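Local structure of xyloglucan-specific endo-beta-1,4-glucanase (Uncultured bacterium, 4W88) at residues I98-T112 and K141-A153. The protein hydrolyses internal beta-1,4-glucosidic bonds of xyloglucan, a plant cell-wall polysaccharide, as a family GH5 endo-glucanase. The protein carries 1 engineered substitution. Sequence-based numbering, arbitrary orientation. Where two conformers were deposited one is given.
With BGC (beta-D-glucopyranose), chain C; TRS (2-amino-2-hydroxymethyl-propane-1,3-diol), chain E.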
loop_
_atom_site.group_PDB
_atom_site.type_symbol
_atom_site.label_atom_id
_atom_site.label_comp_id
_atom_site.label_asym_id
_atom_site.label_seq_id
_atom_site.Cartn_x
_atom_site.Cartn_y
_atom_site.Cartn_z
ATOM N N ILE A 98 11.154 1.361 -1.626
ATOM C CA ILE A 98 10.493 0.600 -0.584
ATOM C C ILE A 98 9.367 1.412 0.037
ATOM O O ILE A 98 9.598 2.597 0.364
ATOM C CB ILE A 98 11.468 0.189 0.544
ATOM C CG1 ILE A 98 12.696 -0.488 -0.051
ATOM C CG2 ILE A 98 10.761 -0.719 1.559
ATOM C CD1 ILE A 98 13.884 -0.588 0.897
ATOM N N ILE A 99 8.254 0.775 0.300
ATOM C CA ILE A 99 7.257 1.352 1.175
ATOM C C ILE A 99 7.044 0.457 2.349
ATOM O O ILE A 99 6.731 -0.693 2.190
ATOM C CB ILE A 99 5.904 1.613 0.467
ATOM C CG1 ILE A 99 6.058 2.597 -0.699
ATOM C CG2 ILE A 99 4.827 2.000 1.462
ATOM C CD1 ILE A 99 4.768 2.700 -1.544
ATOM N N LEU A 100 7.201 1.041 3.531
ATOM C CA LEU A 100 6.820 0.421 4.807
ATOM C C LEU A 100 5.498 1.053 5.295
ATOM O O LEU A 100 5.422 2.276 5.423
ATOM C CB LEU A 100 7.857 0.710 5.876
ATOM C CG LEU A 100 7.605 0.143 7.256
ATOM C CD1 LEU A 100 7.504 -1.375 7.266
ATOM C CD2 LEU A 100 8.691 0.689 8.205
ATOM N N ASP A 101 4.465 0.236 5.531
ATOM C CA ASP A 101 3.235 0.756 6.079
ATOM C C ASP A 101 2.937 0.259 7.496
ATOM O O ASP A 101 3.726 -0.511 8.068
ATOM C CB ASP A 101 2.044 0.510 5.142
ATOM C CG ASP A 101 1.391 -0.874 5.238
ATOM O OD1 ASP A 101 1.726 -1.668 6.098
ATOM O OD2 ASP A 101 0.402 -1.082 4.392
ATOM N N THR A 102 1.821 0.735 8.056
ATOM C CA THR A 102 1.067 -0.059 9.037
ATOM C C THR A 102 -0.147 -0.595 8.254
ATOM O O THR A 102 -0.646 0.064 7.324
ATOM C CB THR A 102 0.628 0.743 10.272
ATOM O OG1 THR A 102 -0.477 1.657 9.989
ATOM C CG2 THR A 102 1.766 1.462 10.920
ATOM N N HIS A 103 -0.663 -1.746 8.660
ATOM C CA HIS A 103 -1.553 -2.488 7.815
ATOM C C HIS A 103 -2.900 -2.806 8.514
ATOM O O HIS A 103 -3.724 -1.886 8.605
ATOM C CB HIS A 103 -0.872 -3.668 7.118
ATOM C CG HIS A 103 -1.479 -3.954 5.776
ATOM N ND1 HIS A 103 -1.185 -3.190 4.656
ATOM C CD2 HIS A 103 -2.339 -4.916 5.359
ATOM C CE1 HIS A 103 -1.858 -3.673 3.624
ATOM N NE2 HIS A 103 -2.559 -4.710 4.028
ATOM N N HIS A 104 -3.115 -4.028 8.999
ATOM C CA HIS A 104 -4.432 -4.427 9.509
ATOM C C HIS A 104 -4.646 -3.952 10.965
ATOM O O HIS A 104 -5.282 -4.656 11.797
ATOM C CB HIS A 104 -4.628 -5.939 9.419
ATOM C CG HIS A 104 -4.795 -6.425 8.001
ATOM N ND1 HIS A 104 -5.704 -5.858 7.095
ATOM C CD2 HIS A 104 -4.150 -7.417 7.329
ATOM C CE1 HIS A 104 -5.613 -6.512 5.961
ATOM N NE2 HIS A 104 -4.680 -7.451 6.078
ATOM N N GLU A 105 -4.087 -2.792 11.272
ATOM C CA GLU A 105 -4.381 -2.079 12.516
ATOM C C GLU A 105 -5.886 -1.854 12.692
ATOM O O GLU A 105 -6.390 -1.771 13.802
ATOM C CB GLU A 105 -3.690 -0.709 12.543
ATOM C CG GLU A 105 -2.225 -0.727 12.133
ATOM C CD GLU A 105 -1.285 -1.733 12.835
ATOM O OE1 GLU A 105 -1.557 -2.112 14.007
ATOM O OE2 GLU A 105 -0.301 -2.190 12.179
ATOM N N THR A 106 -6.547 -1.826 11.540
ATOM C CA THR A 106 -7.990 -1.631 11.378
ATOM C C THR A 106 -8.823 -2.815 11.973
ATOM O O THR A 106 -10.068 -2.673 12.199
ATOM C CB THR A 106 -8.298 -1.475 9.871
ATOM O OG1 THR A 106 -7.521 -2.406 9.062
ATOM C CG2 THR A 106 -8.020 -0.032 9.442
ATOM N N ASN A 107 -8.183 -3.994 12.212
ATOM C CA ASN A 107 -8.889 -5.118 12.868
ATOM C C ASN A 107 -8.841 -4.933 14.393
ATOM O O ASN A 107 -9.537 -5.649 15.099
ATOM C CB ASN A 107 -8.256 -6.452 12.625
ATOM C CG ASN A 107 -8.301 -6.899 11.180
ATOM O OD1 ASN A 107 -8.879 -6.207 10.300
ATOM N ND2 ASN A 107 -7.742 -8.093 10.926
ATOM N N TYR A 108 -8.024 -3.972 14.875
ATOM C CA TYR A 108 -7.606 -3.884 16.274
ATOM C C TYR A 108 -8.008 -2.493 16.766
ATOM O O TYR A 108 -9.189 -2.276 17.120
ATOM C CB TYR A 108 -6.115 -4.202 16.412
ATOM C CG TYR A 108 -5.811 -5.648 16.131
ATOM C CD1 TYR A 108 -6.065 -6.646 17.058
ATOM C CD2 TYR A 108 -5.387 -6.029 14.854
ATOM C CE1 TYR A 108 -5.879 -7.993 16.743
ATOM C CE2 TYR A 108 -5.254 -7.351 14.529
ATOM C CZ TYR A 108 -5.427 -8.331 15.491
ATOM O OH TYR A 108 -5.340 -9.662 15.204
ATOM N N TRP A 109 -7.049 -1.591 16.882
ATOM C CA TRP A 109 -7.251 -0.306 17.489
ATOM C C TRP A 109 -7.650 0.813 16.522
ATOM O O TRP A 109 -8.220 1.835 16.959
ATOM C CB TRP A 109 -5.932 0.098 18.172
ATOM C CG TRP A 109 -4.738 0.168 17.223
ATOM C CD1 TRP A 109 -3.938 -0.835 16.860
ATOM C CD2 TRP A 109 -4.274 1.353 16.541
ATOM N NE1 TRP A 109 -2.986 -0.368 15.956
ATOM C CE2 TRP A 109 -3.172 0.978 15.768
ATOM C CE3 TRP A 109 -4.713 2.679 16.494
ATOM C CZ2 TRP A 109 -2.513 1.850 14.960
ATOM C CZ3 TRP A 109 -4.043 3.577 15.695
ATOM C CH2 TRP A 109 -2.935 3.146 14.927
ATOM N N LEU A 110 -7.339 0.636 15.221
ATOM C CA LEU A 110 -7.514 1.712 14.248
ATOM C C LEU A 110 -8.935 1.660 13.657
ATOM O O LEU A 110 -9.158 1.167 12.541
ATOM C CB LEU A 110 -6.439 1.719 13.173
ATOM C CG LEU A 110 -6.098 3.085 12.581
ATOM C CD1 LEU A 110 -4.963 2.976 11.564
ATOM C CD2 LEU A 110 -7.275 3.754 11.897
ATOM N N LYS A 111 -9.894 2.073 14.472
ATOM C CA LYS A 111 -11.322 2.110 14.139
ATOM C C LYS A 111 -11.693 3.586 14.177
ATOM O O LYS A 111 -11.529 4.240 15.222
ATOM C CB LYS A 111 -12.122 1.334 15.144
ATOM C CG LYS A 111 -11.559 -0.036 15.377
ATOM C CD LYS A 111 -12.369 -1.080 14.790
ATOM C CE LYS A 111 -11.931 -2.488 15.105
ATOM N NZ LYS A 111 -12.510 -3.436 14.097
ATOM N N THR A 112 -12.135 4.144 13.034
ATOM C CA THR A 112 -12.243 5.609 12.871
ATOM C C THR A 112 -13.498 6.234 13.499
ATOM O O THR A 112 -14.352 6.713 12.808
ATOM C CB THR A 112 -12.161 5.969 11.378
ATOM O OG1 THR A 112 -13.092 5.200 10.660
ATOM C CG2 THR A 112 -10.768 5.729 10.894
ATOM N N LYS A 141 15.177 6.188 -0.789
ATOM C CA LYS A 141 14.468 5.160 -1.488
ATOM C C LYS A 141 13.424 4.466 -0.546
ATOM O O LYS A 141 12.489 3.807 -1.043
ATOM C CB LYS A 141 15.385 4.117 -2.053
ATOM C CG LYS A 141 16.411 4.604 -3.084
ATOM C CD LYS A 141 17.131 3.486 -3.861
ATOM C CE LYS A 141 18.242 3.989 -4.719
ATOM N NZ LYS A 141 18.581 2.808 -5.569
ATOM N N LEU A 142 13.594 4.592 0.771
ATOM C CA LEU A 142 12.613 4.066 1.745
ATOM C C LEU A 142 11.587 5.196 2.043
ATOM O O LEU A 142 11.941 6.297 2.495
ATOM C CB LEU A 142 13.274 3.634 3.052
ATOM C CG LEU A 142 12.343 3.205 4.234
ATOM C CD1 LEU A 142 11.503 2.037 3.813
ATOM C CD2 LEU A 142 13.155 2.816 5.424
HETATM N N MSE A 143 10.296 4.853 1.840
HETATM C CA MSE A 143 9.163 5.729 2.058
HETATM C C MSE A 143 8.260 5.087 3.079
HETATM O O MSE A 143 8.274 3.828 3.253
HETATM C CB MSE A 143 8.451 5.850 0.724
HETATM C CG MSE A 143 9.376 6.339 -0.377
HETATM SE SE MSE A 143 8.439 6.647 -2.088
HETATM C CE MSE A 143 8.348 4.841 -2.767
ATOM N N PHE A 144 7.541 5.917 3.837
ATOM C CA PHE A 144 6.624 5.450 4.861
ATOM C C PHE A 144 5.194 5.800 4.436
ATOM O O PHE A 144 4.914 6.933 4.021
ATOM C CB PHE A 144 6.866 6.134 6.217
ATOM C CG PHE A 144 8.226 5.921 6.844
ATOM C CD1 PHE A 144 9.060 4.810 6.590
ATOM C CD2 PHE A 144 8.636 6.827 7.843
ATOM C CE1 PHE A 144 10.295 4.686 7.216
ATOM C CE2 PHE A 144 9.821 6.654 8.502
ATOM C CZ PHE A 144 10.650 5.581 8.194
ATOM N N GLU A 145 4.298 4.824 4.616
ATOM C CA GLU A 145 2.866 4.997 4.359
ATOM C C GLU A 145 2.126 4.777 5.673
ATOM O O GLU A 145 2.142 3.705 6.282
ATOM C CB GLU A 145 2.417 4.018 3.253
ATOM C CG GLU A 145 0.910 4.103 2.885
ATOM C CD GLU A 145 0.553 3.160 1.713
ATOM O OE1 GLU A 145 1.443 2.346 1.351
ATOM O OE2 GLU A 145 -0.618 3.213 1.207
ATOM N N GLY A 146 1.561 5.875 6.200
ATOM C CA GLY A 146 1.162 5.907 7.605
ATOM C C GLY A 146 0.111 4.873 8.028
ATOM O O GLY A 146 0.241 4.264 9.097
HETATM N N MSE A 147 -0.864 4.652 7.129
HETATM C CA MSE A 147 -2.028 3.806 7.398
HETATM C C MSE A 147 -2.394 3.076 6.131
HETATM O O MSE A 147 -2.068 3.515 5.010
HETATM C CB MSE A 147 -3.266 4.633 7.863
HETATM C CG MSE A 147 -2.932 5.468 9.087
HETATM SE SE MSE A 147 -4.530 6.504 9.639
HETATM C CE MSE A 147 -4.353 8.006 8.413
ATOM N N ASN A 148 -3.156 1.995 6.326
ATOM C CA ASN A 148 -3.710 1.199 5.213
ATOM C C ASN A 148 -5.209 1.096 5.364
ATOM O O ASN A 148 -5.710 0.567 6.377
ATOM C CB ASN A 148 -3.149 -0.201 5.205
ATOM C CG ASN A 148 -3.628 -0.999 4.013
ATOM O OD1 ASN A 148 -3.272 -0.665 2.876
ATOM N ND2 ASN A 148 -4.546 -1.938 4.262
ATOM N N GLU A 149 -5.924 1.673 4.408
ATOM C CA GLU A 149 -7.368 1.625 4.383
ATOM C C GLU A 149 -8.058 1.984 5.696
ATOM O O GLU A 149 -8.915 1.254 6.157
ATOM C CB GLU A 149 -7.841 0.321 3.817
ATOM C CG GLU A 149 -7.333 0.057 2.414
ATOM C CD GLU A 149 -7.814 -1.224 1.741
ATOM O OE1 GLU A 149 -8.348 -2.146 2.415
ATOM O OE2 GLU A 149 -7.595 -1.330 0.473
ATOM N N PRO A 150 -7.600 3.051 6.345
ATOM C CA PRO A 150 -8.174 3.385 7.658
ATOM C C PRO A 150 -9.682 3.631 7.545
ATOM O O PRO A 150 -10.112 4.345 6.632
ATOM C CB PRO A 150 -7.417 4.640 8.055
ATOM C CG PRO A 150 -7.009 5.303 6.728
ATOM C CD PRO A 150 -6.633 4.079 5.892
ATOM N N ARG A 151 -10.465 3.053 8.441
ATOM C CA ARG A 151 -11.908 3.056 8.298
ATOM C C ARG A 151 -12.553 2.499 9.563
ATOM O O ARG A 151 -11.834 2.084 10.486
ATOM C CB ARG A 151 -12.353 2.214 7.066
ATOM C CG ARG A 151 -11.989 0.733 7.203
ATOM C CD ARG A 151 -11.996 -0.079 5.896
ATOM N NE ARG A 151 -11.836 -1.507 6.162
ATOM C CZ ARG A 151 -10.706 -2.151 6.427
ATOM N NH1 ARG A 151 -9.569 -1.533 6.497
ATOM N NH2 ARG A 151 -10.706 -3.457 6.620
HETATM N N MSE A 152 -13.892 2.436 9.579
HETATM C CA MSE A 152 -14.647 1.756 10.643
HETATM C C MSE A 152 -15.219 0.488 9.968
HETATM O O MSE A 152 -16.260 0.543 9.251
HETATM C CB MSE A 152 -15.800 2.630 11.176
HETATM C CG MSE A 152 -16.705 1.824 12.109
HETATM SE SE MSE A 152 -15.780 1.555 13.809
HETATM C CE MSE A 152 -15.076 -0.223 13.448
ATOM N N ALA A 153 -14.569 -0.640 10.192
ATOM C CA ALA A 153 -15.041 -1.888 9.610
ATOM C C ALA A 153 -16.454 -2.187 10.062
ATOM O O ALA A 153 -16.801 -2.040 11.253
ATOM C CB ALA A 153 -14.084 -3.079 9.897
HETATM C C2 BGC C . -11.946 -4.865 -0.780
HETATM C C3 BGC C . -10.545 -4.510 -0.261
HETATM C C4 BGC C . -9.805 -3.632 -1.213
HETATM C C5 BGC C . -10.961 -2.589 -1.495
HETATM C C6 BGC C . -10.326 -1.680 -2.476
HETATM C C1 BGC C . -12.991 -3.816 -0.923
HETATM O O2 BGC C . -12.477 -5.528 0.270
HETATM O O3 BGC C . -9.873 -5.738 -0.119
HETATM O O4 BGC C . -8.368 -3.433 -0.755
HETATM O O5 BGC C . -12.343 -3.144 -1.861
HETATM O O6 BGC C . -10.990 -0.480 -2.777
HETATM C C TRS E . -6.226 -5.629 1.326
HETATM C C1 TRS E . -6.161 -4.406 2.265
HETATM C C2 TRS E . -7.443 -6.412 1.815
HETATM C C3 TRS E . -4.816 -6.263 1.303
HETATM N N TRS E . -6.447 -5.125 -0.035
HETATM O O1 TRS E . -5.172 -3.470 1.884
HETATM O O2 TRS E . -7.131 -7.647 1.219
HETATM O O3 TRS E . -4.325 -6.578 2.712
HETATM O O HOH W 1 -3.193 0.927 9.047
HETATM O O HOH W 2 -6.290 -2.138 6.607
HETATM O O HOH W 3 -8.176 -4.690 8.065
HETATM O O HOH W 4 -11.767 -0.584 11.188
#
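Neighbouring parallel strands 98-101 and 142-145 pair here in the (beta/alpha)8 TIM barrel of this GH5 enzyme, and the loops after them run on to the sugar-binding end. Ile98, Leu100, Met143 and Glu145 donate four backbone hydrogen bonds across the pair; the first goes to Lys141 O, just before strand 142-145. Leu142 CD1 touches Ile98 CG2 at 3.6 Å on the face turned to the helices. On the inner face, Glu145 lies extended, its CB and OE1 against Ile99 CG2, and its carboxylate is held by Arg59, His200 and Thr270.

Beyond the strands, Thr102 OG1 donates to Gly146 O at 2.8 Å. Water 1 joins Thr102 OG1 and His103 O to Asn148 N. Water 2 ties Thr106 OG1 to Asn148 ND2 and Asn148 O. The Arg151 and Thr106 side chains cross at about a right angle; Arg151 NH1 donates to Glu149 O at 2.9 Å and its NE forms a salt bridge with Glu158. Glu149 OE2 accepts from glucose O4 at 2.6 Å.

The Asn148 amide lies over one face of the His103 ring, placed there by an extended first torsion (chi1 -176°). The two planes are 18° apart, an offset stack. In this crystal Asn148 ND2 donates to O1, and His103 NE2 bonds O3, of a TRIS molecule, probably from the crystallisation liquor. The protein's own hold on the ring is His103 ND1, which donates in the ring plane to the syn lone pair of Asp101 OD2 at 2.7 Å.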